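Local coordinates for Non-heme chloroperoxidase CPO-A1 (Streptomyces aureofaciens, PDB 1A8Q), which may act as a chlorinating enzyme in 7-chlorotetracycline biosynthesis and can also brominate, as a cofactor-free haloperoxidase of the alpha/beta hydrolase superfamily, at residues I25-D37 against F180-G192. Residues are numbered along the deposited sequence; the frame is centred on the assembly and turned at random.
Sequences IHGWPLNGDAWQD and FWYMAMAQTIEGG
P29 lies against helix 174-184 and the turn after it. Its CG meets A184 CB at 3.7 Å, and its CD packs on F180 CZ. Its CB rests on the amide of Q187. L30 CD2 touches F180 CD1 at 3.7 Å, and the side chains of P29 and L30 each cross that of F180 at about a right angle. M183 CB also touches L30 CD2, at 3.9 Å. The M183 chain bends at chi3 (-85°), and SD sits 3.7 Å from A34 N and close to D33 CB. With chi1 at 175°, the W28 indole swings away from its own backbone N and reaches helix 189-201. There NE1 donates to G192 O at 3.0 Å, in the carbonyl plane and on a lone pair. The amide of Q187, which W155 also touches, is turned 53° from this indole, with OE1 3.4 Å from W28 CD1. One water donates to L30 O and M183 O and accepts from N31 ND2. The contact joins cap-region helices to the HG-x-P loop of the alpha/beta hydrolase fold, with a cis peptide bond before P29. The W28 side chain is about 6 Å from that of catalytic S94, and W28 N probably lines the oxyanion hole, as in relatives.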
# COMPACT_ATOMS: atom_id res chain seq x y z
N ILE A 25 -3.50 -1.64 4.40
CA ILE A 25 -3.87 -0.64 3.38
C ILE A 25 -3.17 -0.99 2.10
O ILE A 25 -1.96 -0.96 1.91
CB ILE A 25 -3.36 0.77 3.84
CG1 ILE A 25 -3.95 1.13 5.21
CG2 ILE A 25 -3.78 1.84 2.82
CD1 ILE A 25 -3.25 2.35 5.84
N HIS A 26 -3.96 -1.48 1.09
CA HIS A 26 -3.38 -2.04 -0.10
C HIS A 26 -2.86 -1.07 -1.16
O HIS A 26 -3.18 0.10 -1.04
CB HIS A 26 -4.44 -2.96 -0.83
CG HIS A 26 -5.58 -2.20 -1.44
ND1 HIS A 26 -5.53 -1.67 -2.70
CD2 HIS A 26 -6.83 -1.91 -0.92
CE1 HIS A 26 -6.69 -1.07 -2.95
NE2 HIS A 26 -7.48 -1.19 -1.92
N GLY A 27 -2.12 -1.61 -2.12
CA GLY A 27 -1.56 -0.74 -3.18
C GLY A 27 -2.38 -0.80 -4.48
O GLY A 27 -3.40 -1.46 -4.56
N TRP A 28 -1.86 -0.10 -5.48
CA TRP A 28 -2.51 -0.07 -6.80
C TRP A 28 -2.00 -1.24 -7.59
O TRP A 28 -0.79 -1.55 -7.57
CB TRP A 28 -2.01 1.24 -7.43
CG TRP A 28 -2.36 1.60 -8.86
CD1 TRP A 28 -3.41 2.34 -9.27
CD2 TRP A 28 -1.60 1.27 -10.03
NE1 TRP A 28 -3.39 2.50 -10.63
CE2 TRP A 28 -2.29 1.85 -11.12
CE3 TRP A 28 -0.43 0.56 -10.29
CZ2 TRP A 28 -1.84 1.76 -12.44
CZ3 TRP A 28 0.02 0.46 -11.60
CH2 TRP A 28 -0.70 1.05 -12.65
N PRO A 29 -2.82 -1.83 -8.48
CA PRO A 29 -4.25 -1.58 -8.61
C PRO A 29 -5.10 -2.68 -7.98
O PRO A 29 -6.03 -3.24 -8.59
CB PRO A 29 -4.34 -1.74 -10.15
CG PRO A 29 -3.41 -2.86 -10.48
CD PRO A 29 -2.31 -2.83 -9.44
N LEU A 30 -4.74 -3.05 -6.76
CA LEU A 30 -5.31 -4.26 -6.14
C LEU A 30 -6.40 -3.94 -5.18
O LEU A 30 -7.19 -3.01 -5.39
CB LEU A 30 -4.11 -5.00 -5.50
CG LEU A 30 -2.92 -5.22 -6.42
CD1 LEU A 30 -1.82 -5.96 -5.62
CD2 LEU A 30 -3.29 -6.02 -7.66
N ASN A 31 -6.54 -4.76 -4.12
CA ASN A 31 -7.60 -4.56 -3.17
C ASN A 31 -7.24 -5.36 -1.90
O ASN A 31 -6.10 -5.82 -1.90
CB ASN A 31 -8.99 -4.91 -3.71
CG ASN A 31 -9.11 -6.35 -4.19
OD1 ASN A 31 -8.94 -7.26 -3.38
ND2 ASN A 31 -9.45 -6.62 -5.46
N GLY A 32 -8.09 -5.42 -0.92
CA GLY A 32 -7.74 -6.09 0.33
C GLY A 32 -7.43 -7.56 0.19
O GLY A 32 -6.73 -8.12 1.07
N ASP A 33 -7.81 -8.21 -0.92
CA ASP A 33 -7.36 -9.60 -1.11
C ASP A 33 -5.86 -9.73 -1.24
O ASP A 33 -5.30 -10.83 -1.11
CB ASP A 33 -7.95 -10.20 -2.40
CG ASP A 33 -9.39 -10.63 -2.22
OD1 ASP A 33 -9.83 -10.68 -1.07
OD2 ASP A 33 -10.10 -10.86 -3.24
N ALA A 34 -5.09 -8.66 -1.52
CA ALA A 34 -3.65 -8.64 -1.58
C ALA A 34 -3.03 -8.86 -0.19
O ALA A 34 -1.81 -8.96 -0.19
CB ALA A 34 -3.09 -7.32 -2.11
N TRP A 35 -3.84 -8.95 0.84
CA TRP A 35 -3.28 -9.10 2.18
C TRP A 35 -3.76 -10.40 2.83
O TRP A 35 -3.54 -10.56 4.04
CB TRP A 35 -3.82 -7.97 3.05
CG TRP A 35 -3.25 -6.60 2.71
CD1 TRP A 35 -3.97 -5.51 2.34
CD2 TRP A 35 -1.90 -6.18 2.93
NE1 TRP A 35 -3.11 -4.41 2.24
CE2 TRP A 35 -1.85 -4.80 2.60
CE3 TRP A 35 -0.72 -6.83 3.24
CZ2 TRP A 35 -0.65 -4.08 2.65
CZ3 TRP A 35 0.48 -6.12 3.35
CH2 TRP A 35 0.50 -4.74 3.00
N GLN A 36 -4.43 -11.31 2.12
CA GLN A 36 -4.97 -12.45 2.88
C GLN A 36 -3.90 -13.22 3.62
O GLN A 36 -4.21 -13.71 4.71
CB GLN A 36 -5.73 -13.38 1.91
CG GLN A 36 -7.03 -12.64 1.54
CD GLN A 36 -8.19 -13.61 1.32
OE1 GLN A 36 -8.21 -14.68 1.92
NE2 GLN A 36 -9.14 -13.20 0.49
N ASP A 37 -2.70 -13.39 3.06
CA ASP A 37 -1.66 -14.13 3.78
C ASP A 37 -1.35 -13.45 5.12
O ASP A 37 -1.18 -14.15 6.13
CB ASP A 37 -0.44 -14.23 2.92
CG ASP A 37 -0.59 -15.10 1.68
OD1 ASP A 37 -0.63 -16.33 1.73
OD2 ASP A 37 -0.54 -14.50 0.59
N PHE A 180 -2.94 -11.18 -9.71
CA PHE A 180 -2.74 -9.74 -9.91
C PHE A 180 -3.80 -9.23 -10.91
O PHE A 180 -4.48 -8.24 -10.61
CB PHE A 180 -1.31 -9.52 -10.44
CG PHE A 180 -0.98 -8.06 -10.69
CD1 PHE A 180 -0.43 -7.29 -9.68
CD2 PHE A 180 -1.17 -7.52 -11.95
CE1 PHE A 180 -0.11 -5.96 -9.94
CE2 PHE A 180 -0.84 -6.19 -12.20
CZ PHE A 180 -0.31 -5.42 -11.19
N TRP A 181 -3.83 -9.92 -12.04
CA TRP A 181 -4.84 -9.52 -13.07
C TRP A 181 -6.24 -9.59 -12.52
O TRP A 181 -7.05 -8.68 -12.72
CB TRP A 181 -4.66 -10.44 -14.28
CG TRP A 181 -5.72 -10.27 -15.35
CD1 TRP A 181 -5.76 -9.35 -16.33
CD2 TRP A 181 -6.87 -11.11 -15.46
NE1 TRP A 181 -6.92 -9.58 -17.10
CE2 TRP A 181 -7.59 -10.65 -16.59
CE3 TRP A 181 -7.36 -12.21 -14.77
CZ2 TRP A 181 -8.78 -11.24 -17.00
CZ3 TRP A 181 -8.53 -12.81 -15.20
CH2 TRP A 181 -9.26 -12.31 -16.31
N TYR A 182 -6.61 -10.66 -11.81
CA TYR A 182 -7.96 -10.84 -11.26
C TYR A 182 -8.34 -9.71 -10.32
O TYR A 182 -9.47 -9.20 -10.36
CB TYR A 182 -7.95 -12.19 -10.49
CG TYR A 182 -9.21 -12.52 -9.74
CD1 TYR A 182 -9.37 -12.18 -8.40
CD2 TYR A 182 -10.21 -13.28 -10.36
CE1 TYR A 182 -10.51 -12.49 -7.70
CE2 TYR A 182 -11.34 -13.63 -9.64
CZ TYR A 182 -11.47 -13.27 -8.32
OH TYR A 182 -12.59 -13.57 -7.59
N MET A 183 -7.44 -9.30 -9.41
CA MET A 183 -7.72 -8.19 -8.53
C MET A 183 -7.83 -6.87 -9.34
O MET A 183 -8.72 -6.08 -8.98
CB MET A 183 -6.59 -8.04 -7.46
CG MET A 183 -6.73 -9.28 -6.52
SD MET A 183 -5.50 -9.03 -5.16
CE MET A 183 -4.09 -9.73 -5.97
N ALA A 184 -6.96 -6.69 -10.29
CA ALA A 184 -6.96 -5.41 -11.05
C ALA A 184 -8.20 -5.25 -11.90
O ALA A 184 -8.66 -4.11 -12.09
CB ALA A 184 -5.70 -5.40 -11.91
N MET A 185 -8.87 -6.35 -12.30
CA MET A 185 -10.06 -6.21 -13.16
C MET A 185 -11.19 -5.64 -12.36
O MET A 185 -12.20 -5.17 -12.94
CB MET A 185 -10.43 -7.59 -13.75
CG MET A 185 -9.39 -8.01 -14.81
SD MET A 185 -9.35 -6.88 -16.23
CE MET A 185 -10.97 -7.30 -16.89
N ALA A 186 -11.15 -5.58 -11.02
CA ALA A 186 -12.21 -4.99 -10.24
C ALA A 186 -11.99 -3.49 -10.03
O ALA A 186 -12.89 -2.88 -9.43
CB ALA A 186 -12.29 -5.65 -8.85
N GLN A 187 -10.88 -2.95 -10.53
CA GLN A 187 -10.70 -1.50 -10.30
C GLN A 187 -11.39 -0.68 -11.42
O GLN A 187 -11.26 -1.09 -12.57
CB GLN A 187 -9.21 -1.25 -10.36
CG GLN A 187 -8.80 0.21 -10.11
CD GLN A 187 -7.34 0.46 -10.44
OE1 GLN A 187 -6.54 0.99 -9.60
NE2 GLN A 187 -6.93 0.16 -11.64
N THR A 188 -11.94 0.47 -11.05
CA THR A 188 -12.52 1.29 -12.14
C THR A 188 -11.41 1.77 -13.04
O THR A 188 -10.24 2.00 -12.67
CB THR A 188 -13.26 2.52 -11.61
OG1 THR A 188 -12.29 3.33 -10.91
CG2 THR A 188 -14.38 2.11 -10.67
N ILE A 189 -11.75 2.10 -14.32
CA ILE A 189 -10.69 2.60 -15.21
C ILE A 189 -10.24 4.00 -14.78
O ILE A 189 -9.03 4.25 -14.85
CB ILE A 189 -11.19 2.64 -16.69
CG1 ILE A 189 -9.98 2.85 -17.61
CG2 ILE A 189 -12.31 3.66 -16.81
CD1 ILE A 189 -10.32 2.66 -19.10
N GLU A 190 -11.11 4.78 -14.17
CA GLU A 190 -10.76 6.14 -13.73
C GLU A 190 -9.85 6.03 -12.51
O GLU A 190 -8.90 6.80 -12.40
CB GLU A 190 -12.02 6.92 -13.41
CG GLU A 190 -11.79 8.38 -13.01
CD GLU A 190 -11.14 9.25 -14.04
OE1 GLU A 190 -10.78 8.82 -15.17
OE2 GLU A 190 -10.88 10.44 -13.69
N GLY A 191 -10.13 5.06 -11.64
CA GLY A 191 -9.20 4.90 -10.48
C GLY A 191 -7.84 4.42 -10.97
O GLY A 191 -6.78 4.80 -10.42
N GLY A 192 -7.82 3.59 -12.01
CA GLY A 192 -6.60 3.11 -12.63
C GLY A 192 -5.69 4.28 -13.02
O GLY A 192 -4.53 4.39 -12.59
O HOH W 1 -9.23 -3.93 -7.30